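Vacuolar protein sorting-associated protein 54 (Mus musculus, PDB 3N1E) probably acts, through its subunit role in the GARP tethering complex, in retrograde transport from endosomes to the trans-Golgi network. Local coordinates at residues A[60-68]-A[77-85]. Numbering follows the deposited sequence. Where two conformers were deposited one is given.
Sequences QMTKMHEAI and TQMLFLRIN
Met64 lays its methyl, CE, over one face of the Phe81 ring, a CH-pi contact, though CE is modelled too close to the ring for its exact distance to be relied on. Ile68 CD1 comes in at the rim, near the ring plane, and the backbone oxygens of Met61 and Thr77 also lie at the edge. The His65 ring meets Phe81 obliquely, centroids 5.8 Å apart and planes at 62°, with Phe81 CE2 at the His65 ring edge, near its plane, and His65 CB 3.7 Å from Phe81 CZ; His65 NE2 is hydrogen-bonded to Lys127 O. Met64, extended through chi1 (-177°) and chi2, reaches toward 77-85, and the bend at its last torsion turns the methyl onto the ring, with Ile84 CG1 nearby. Met61 slides past Phe81 and Ile84, its CE 3.5 Å from Phe81 CE1. At the other end, the Ile68 and Leu80 side chains reach toward each other, CG1 of Ile68 4.1 Å from CD2 of Leu80, while Ile68 CD1 packs on Thr77. Met61 and Ile84 also touch helix 17-40. The axes of 60-68 and 77-85 approach to 11.8 Å at 156°; their parent helices form an antiparallel hairpin within the helical bundle of this Vps54 C-terminal domain.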
ATOM      1  N   GLN A  60       6.432   4.040   7.096  1.00 10.60           N
ATOM      2  CA  GLN A  60       5.190   3.545   7.740  1.00  9.33           C
ATOM      3  C   GLN A  60       4.670   2.259   7.127  1.00 12.04           C
ATOM      4  O   GLN A  60       4.150   1.404   7.847  1.00 13.33           O
ATOM      5  CB  GLN A  60       4.106   4.627   7.844  1.00  7.70           C
ATOM      6  CG  GLN A  60       4.554   5.869   8.582  1.00 11.20           C
ATOM      7  CD  GLN A  60       5.222   5.585   9.923  1.00 14.71           C
ATOM      8  OE1 GLN A  60       4.707   4.830  10.727  1.00 18.44           O
ATOM      9  NE2 GLN A  60       6.401   6.149  10.126  1.00 28.49           N
ATOM     10  N   MET A  61       4.846   2.091   5.815  1.00  9.37           N
ATOM     11  CA  MET A  61       4.490   0.860   5.113  0.50  9.33           C
ATOM     12  C   MET A  61       5.328  -0.303   5.649  1.00 14.61           C
ATOM     13  O   MET A  61       4.835  -1.406   5.871  1.00 13.36           O
ATOM     14  CB  MET A  61       4.724   1.033   3.603  0.50  8.85           C
ATOM     15  CG  MET A  61       3.780   2.020   2.935  0.50 12.99           C
ATOM     16  SD  MET A  61       2.214   1.238   2.595  0.50 23.09           S
ATOM     17  CE  MET A  61       2.005   0.398   4.156  0.50 46.49           C
ATOM     18  N   THR A  62       6.611  -0.033   5.857  1.00 10.55           N
ATOM     19  CA  THR A  62       7.549  -1.003   6.419  0.50 10.25           C
ATOM     20  C   THR A  62       7.140  -1.389   7.837  1.00 12.45           C
ATOM     21  O   THR A  62       7.117  -2.560   8.195  1.00 11.39           O
ATOM     22  CB  THR A  62       8.977  -0.409   6.430  0.50  8.55           C
ATOM     23  OG1 THR A  62       9.429  -0.285   5.078  0.50 11.10           O
ATOM     24  CG2 THR A  62       9.956  -1.267   7.229  0.50 11.84           C
ATOM     25  N   LYS A  63       6.829  -0.376   8.643  1.00 10.83           N
ATOM     26  CA  LYS A  63       6.473  -0.629  10.035  1.00 13.50           C
ATOM     27  C   LYS A  63       5.159  -1.409  10.104  1.00 13.77           C
ATOM     28  O   LYS A  63       4.996  -2.274  10.970  1.00 16.16           O
ATOM     29  CB  LYS A  63       6.360   0.680  10.827  1.00 15.21           C
ATOM     30  CG  LYS A  63       7.675   1.335  11.151  1.00 24.24           C
ATOM     31  CD  LYS A  63       8.427   0.641  12.279  1.00 34.33           C
ATOM     32  CE  LYS A  63       9.652   1.468  12.682  1.00 65.72           C
ATOM     33  NZ  LYS A  63      10.809   0.592  13.045  1.00 59.32           N
ATOM     34  N   MET A  64       4.239  -1.095   9.195  1.00 12.81           N
ATOM     35  CA  MET A  64       2.952  -1.795   9.140  1.00 12.73           C
ATOM     36  C   MET A  64       3.190  -3.270   8.818  1.00 15.38           C
ATOM     37  O   MET A  64       2.610  -4.157   9.455  1.00 15.97           O
ATOM     38  CB  MET A  64       2.040  -1.200   8.081  1.00 14.51           C
ATOM     39  CG  MET A  64       0.688  -1.884   8.074  1.00 21.19           C
ATOM     40  SD  MET A  64      -0.363  -1.243   6.806  1.00 17.91           S
ATOM     41  CE  MET A  64       0.077  -2.218   5.380  1.00 37.91           C
ATOM     42  N   HIS A  65       4.083  -3.529   7.866  1.00 13.97           N
ATOM     43  CA  HIS A  65       4.368  -4.896   7.449  1.00 11.17           C
ATOM     44  C   HIS A  65       4.973  -5.667   8.629  1.00 13.47           C
ATOM     45  O   HIS A  65       4.594  -6.817   8.887  1.00 13.24           O
ATOM     46  CB  HIS A  65       5.336  -4.877   6.263  1.00  9.62           C
ATOM     47  CG  HIS A  65       5.668  -6.231   5.722  1.00 10.51           C
ATOM     48  ND1 HIS A  65       6.721  -6.988   6.201  1.00 16.35           N
ATOM     49  CD2 HIS A  65       5.091  -6.966   4.743  1.00 13.22           C
ATOM     50  CE1 HIS A  65       6.774  -8.130   5.539  1.00 18.01           C
ATOM     51  NE2 HIS A  65       5.798  -8.142   4.650  1.00 15.69           N
ATOM     52  N   GLU A  66       5.883  -5.014   9.356  1.00 11.81           N
ATOM     53  CA  GLU A  66       6.513  -5.642  10.529  1.00 15.20           C
ATOM     54  C   GLU A  66       5.490  -5.971  11.614  1.00 21.98           C
ATOM     55  O   GLU A  66       5.574  -7.032  12.271  1.00 18.14           O
ATOM     56  CB  GLU A  66       7.628  -4.743  11.080  1.00 17.05           C
ATOM     57  CG  GLU A  66       8.883  -4.768  10.218  1.00 18.75           C
ATOM     58  CD  GLU A  66       9.853  -3.629  10.512  1.00 29.15           C
ATOM     59  OE1 GLU A  66       9.588  -2.823  11.436  1.00 33.39           O
ATOM     60  OE2 GLU A  66      10.891  -3.547   9.820  1.00 24.46           O
ATOM     61  N   ALA A  67       4.516  -5.079  11.789  1.00 15.16           N
ATOM     62  CA  ALA A  67       3.495  -5.240  12.818  1.00 18.38           C
ATOM     63  C   ALA A  67       2.524  -6.403  12.528  1.00 18.06           C
ATOM     64  O   ALA A  67       2.042  -7.045  13.472  1.00 18.06           O
ATOM     65  CB  ALA A  67       2.720  -3.935  12.993  1.00 14.36           C
ATOM     66  N   ILE A  68       2.200  -6.643  11.255  1.00 16.70           N
ATOM     67  CA  ILE A  68       1.146  -7.634  10.902  1.00 20.14           C
ATOM     68  C   ILE A  68       1.654  -8.948  10.319  1.00 16.17           C
ATOM     69  O   ILE A  68       0.868  -9.872  10.051  1.00 18.90           O
ATOM     70  CB  ILE A  68       0.003  -7.057   9.993  1.00 23.92           C
ATOM     71  CG1 ILE A  68       0.517  -6.437   8.678  1.00 22.78           C
ATOM     72  CG2 ILE A  68      -0.750  -5.988  10.726  1.00 19.38           C
ATOM     73  CD1 ILE A  68       1.102  -7.362   7.654  1.00 21.72           C
ATOM     74  N   THR A  77      -2.083 -10.718   3.648  1.00 13.81           N
ATOM     75  CA  THR A  77      -1.088  -9.629   3.737  1.00 16.19           C
ATOM     76  C   THR A  77      -0.892  -9.025   2.345  1.00 12.18           C
ATOM     77  O   THR A  77      -0.794  -7.805   2.181  1.00 11.34           O
ATOM     78  CB  THR A  77       0.253 -10.149   4.252  1.00 16.36           C
ATOM     79  OG1 THR A  77       0.102 -10.539   5.624  1.00 14.25           O
ATOM     80  CG2 THR A  77       1.364  -9.076   4.158  1.00 13.40           C
ATOM     81  N   GLN A  78      -0.813  -9.888   1.345  1.00 11.20           N
ATOM     82  CA  GLN A  78      -0.779  -9.431  -0.049  1.00 10.63           C
ATOM     83  C   GLN A  78      -2.021  -8.588  -0.415  1.00 13.66           C
ATOM     84  O   GLN A  78      -1.917  -7.477  -0.990  1.00 13.29           O
ATOM     85  CB  GLN A  78      -0.649 -10.662  -0.962  1.00 13.91           C
ATOM     86  CG  GLN A  78       0.728 -11.293  -0.921  1.00 10.46           C
ATOM     87  CD  GLN A  78       0.766 -12.668  -1.587  1.00 19.33           C
ATOM     88  OE1 GLN A  78      -0.276 -13.272  -1.836  1.00 19.20           O
ATOM     89  NE2 GLN A  78       1.947 -13.170  -1.832  1.00 16.41           N
ATOM     90  N   MET A  79      -3.200  -9.085  -0.038  1.00 12.14           N
ATOM     91  CA  MET A  79      -4.454  -8.355  -0.321  1.00 12.61           C
ATOM     92  C   MET A  79      -4.494  -7.005   0.397  1.00 11.35           C
ATOM     93  O   MET A  79      -4.973  -6.011  -0.175  1.00 12.00           O
ATOM     94  CB  MET A  79      -5.700  -9.194   0.042  1.00 13.89           C
ATOM     95  CG  MET A  79      -5.882 -10.501  -0.705  1.00 25.17           C
ATOM     96  SD  MET A  79      -6.004 -10.364  -2.491  1.00 36.05           S
ATOM     97  CE  MET A  79      -4.313 -10.683  -2.998  1.00 36.14           C
ATOM     98  N   LEU A  80      -3.994  -6.967   1.644  1.00 10.33           N
ATOM     99  CA  LEU A  80      -3.946  -5.734   2.413  1.00 10.08           C
ATOM    100  C   LEU A  80      -3.087  -4.709   1.690  1.00 10.25           C
ATOM    101  O   LEU A  80      -3.496  -3.551   1.538  1.00 10.51           O
ATOM    102  CB  LEU A  80      -3.388  -5.990   3.812  1.00 13.79           C
ATOM    103  CG  LEU A  80      -3.050  -4.785   4.664  1.00 14.54           C
ATOM    104  CD1 LEU A  80      -4.285  -3.949   4.989  1.00 19.26           C
ATOM    105  CD2 LEU A  80      -2.322  -5.226   5.952  1.00 16.16           C
ATOM    106  N   PHE A  81      -1.916  -5.143   1.242  1.00  9.69           N
ATOM    107  CA  PHE A  81      -1.013  -4.226   0.559  1.00  9.33           C
ATOM    108  C   PHE A  81      -1.527  -3.763  -0.782  1.00  9.51           C
ATOM    109  O   PHE A  81      -1.245  -2.634  -1.166  1.00  9.77           O
ATOM    110  CB  PHE A  81       0.441  -4.751   0.510  1.00  7.93           C
ATOM    111  CG  PHE A  81       1.218  -4.378   1.731  1.00  9.59           C
ATOM    112  CD1 PHE A  81       1.987  -3.201   1.767  1.00 12.55           C
ATOM    113  CD2 PHE A  81       1.117  -5.151   2.877  1.00 10.69           C
ATOM    114  CE1 PHE A  81       2.683  -2.831   2.941  1.00 11.07           C
ATOM    115  CE2 PHE A  81       1.795  -4.790   4.045  1.00 14.23           C
ATOM    116  CZ  PHE A  81       2.585  -3.632   4.071  1.00 15.47           C
ATOM    117  N   LEU A  82      -2.312  -4.596  -1.474  1.00  8.75           N
ATOM    118  CA  LEU A  82      -2.970  -4.116  -2.701  1.00  8.78           C
ATOM    119  C   LEU A  82      -3.970  -2.997  -2.414  1.00  9.74           C
ATOM    120  O   LEU A  82      -4.040  -2.045  -3.176  1.00 10.18           O
ATOM    121  CB  LEU A  82      -3.630  -5.263  -3.479  1.00  9.18           C
ATOM    122  CG  LEU A  82      -2.590  -6.193  -4.085  1.00 11.07           C
ATOM    123  CD1 LEU A  82      -3.334  -7.452  -4.534  1.00 25.08           C
ATOM    124  CD2 LEU A  82      -1.834  -5.561  -5.301  1.00 16.49           C
ATOM    125  N   ARG A  83      -4.703  -3.092  -1.302  1.00 11.64           N
ATOM    126  CA  ARG A  83      -5.635  -2.031  -0.893  1.00 11.86           C
ATOM    127  C   ARG A  83      -4.919  -0.755  -0.463  1.00 11.43           C
ATOM    128  O   ARG A  83      -5.353   0.361  -0.779  1.00 11.36           O
ATOM    129  CB  ARG A  83      -6.581  -2.502   0.238  1.00 14.62           C
ATOM    130  CG  ARG A  83      -7.424  -3.694  -0.173  1.00 11.34           C
ATOM    131  CD  ARG A  83      -8.567  -4.024   0.808  1.00 16.98           C
ATOM    132  NE  ARG A  83      -9.631  -4.668   0.009  1.00 36.05           N
ATOM    133  CZ  ARG A  83     -10.733  -5.237   0.490  1.00 45.64           C
ATOM    134  NH1 ARG A  83     -10.963  -5.283   1.802  1.00 29.34           N
ATOM    135  NH2 ARG A  83     -11.605  -5.788  -0.356  1.00 25.12           N
ATOM    136  N   ILE A  84      -3.860  -0.917   0.308  1.00  8.99           N
ATOM    137  CA  ILE A  84      -3.029   0.211   0.726  1.00 10.27           C
ATOM    138  C   ILE A  84      -2.472   0.886  -0.535  1.00 11.38           C
ATOM    139  O   ILE A  84      -2.542   2.105  -0.675  1.00 10.51           O
ATOM    140  CB  ILE A  84      -1.832  -0.246   1.611  1.00 13.03           C
ATOM    141  CG1 ILE A  84      -2.285  -0.834   2.963  1.00 22.83           C
ATOM    142  CG2 ILE A  84      -0.843   0.896   1.822  1.00 14.95           C
ATOM    143  CD1 ILE A  84      -3.340  -0.109   3.669  1.00 30.44           C
ATOM    144  N   ASN A  85      -1.938   0.092  -1.456  1.00  9.13           N
ATOM    145  CA  ASN A  85      -1.425   0.645  -2.719  1.00  6.56           C
ATOM    146  C   ASN A  85      -2.484   1.415  -3.509  1.00  7.95           C
ATOM    147  O   ASN A  85      -2.195   2.442  -4.104  1.00  9.45           O
ATOM    148  CB  ASN A  85      -0.809  -0.470  -3.588  1.00  7.57           C
ATOM    149  CG  ASN A  85      -0.190   0.037  -4.861  1.00  8.74           C
ATOM    150  OD1 ASN A  85      -0.633  -0.294  -5.980  1.00 15.66           O
ATOM    151  ND2 ASN A  85       0.802   0.842  -4.721  1.00  7.78           N
TER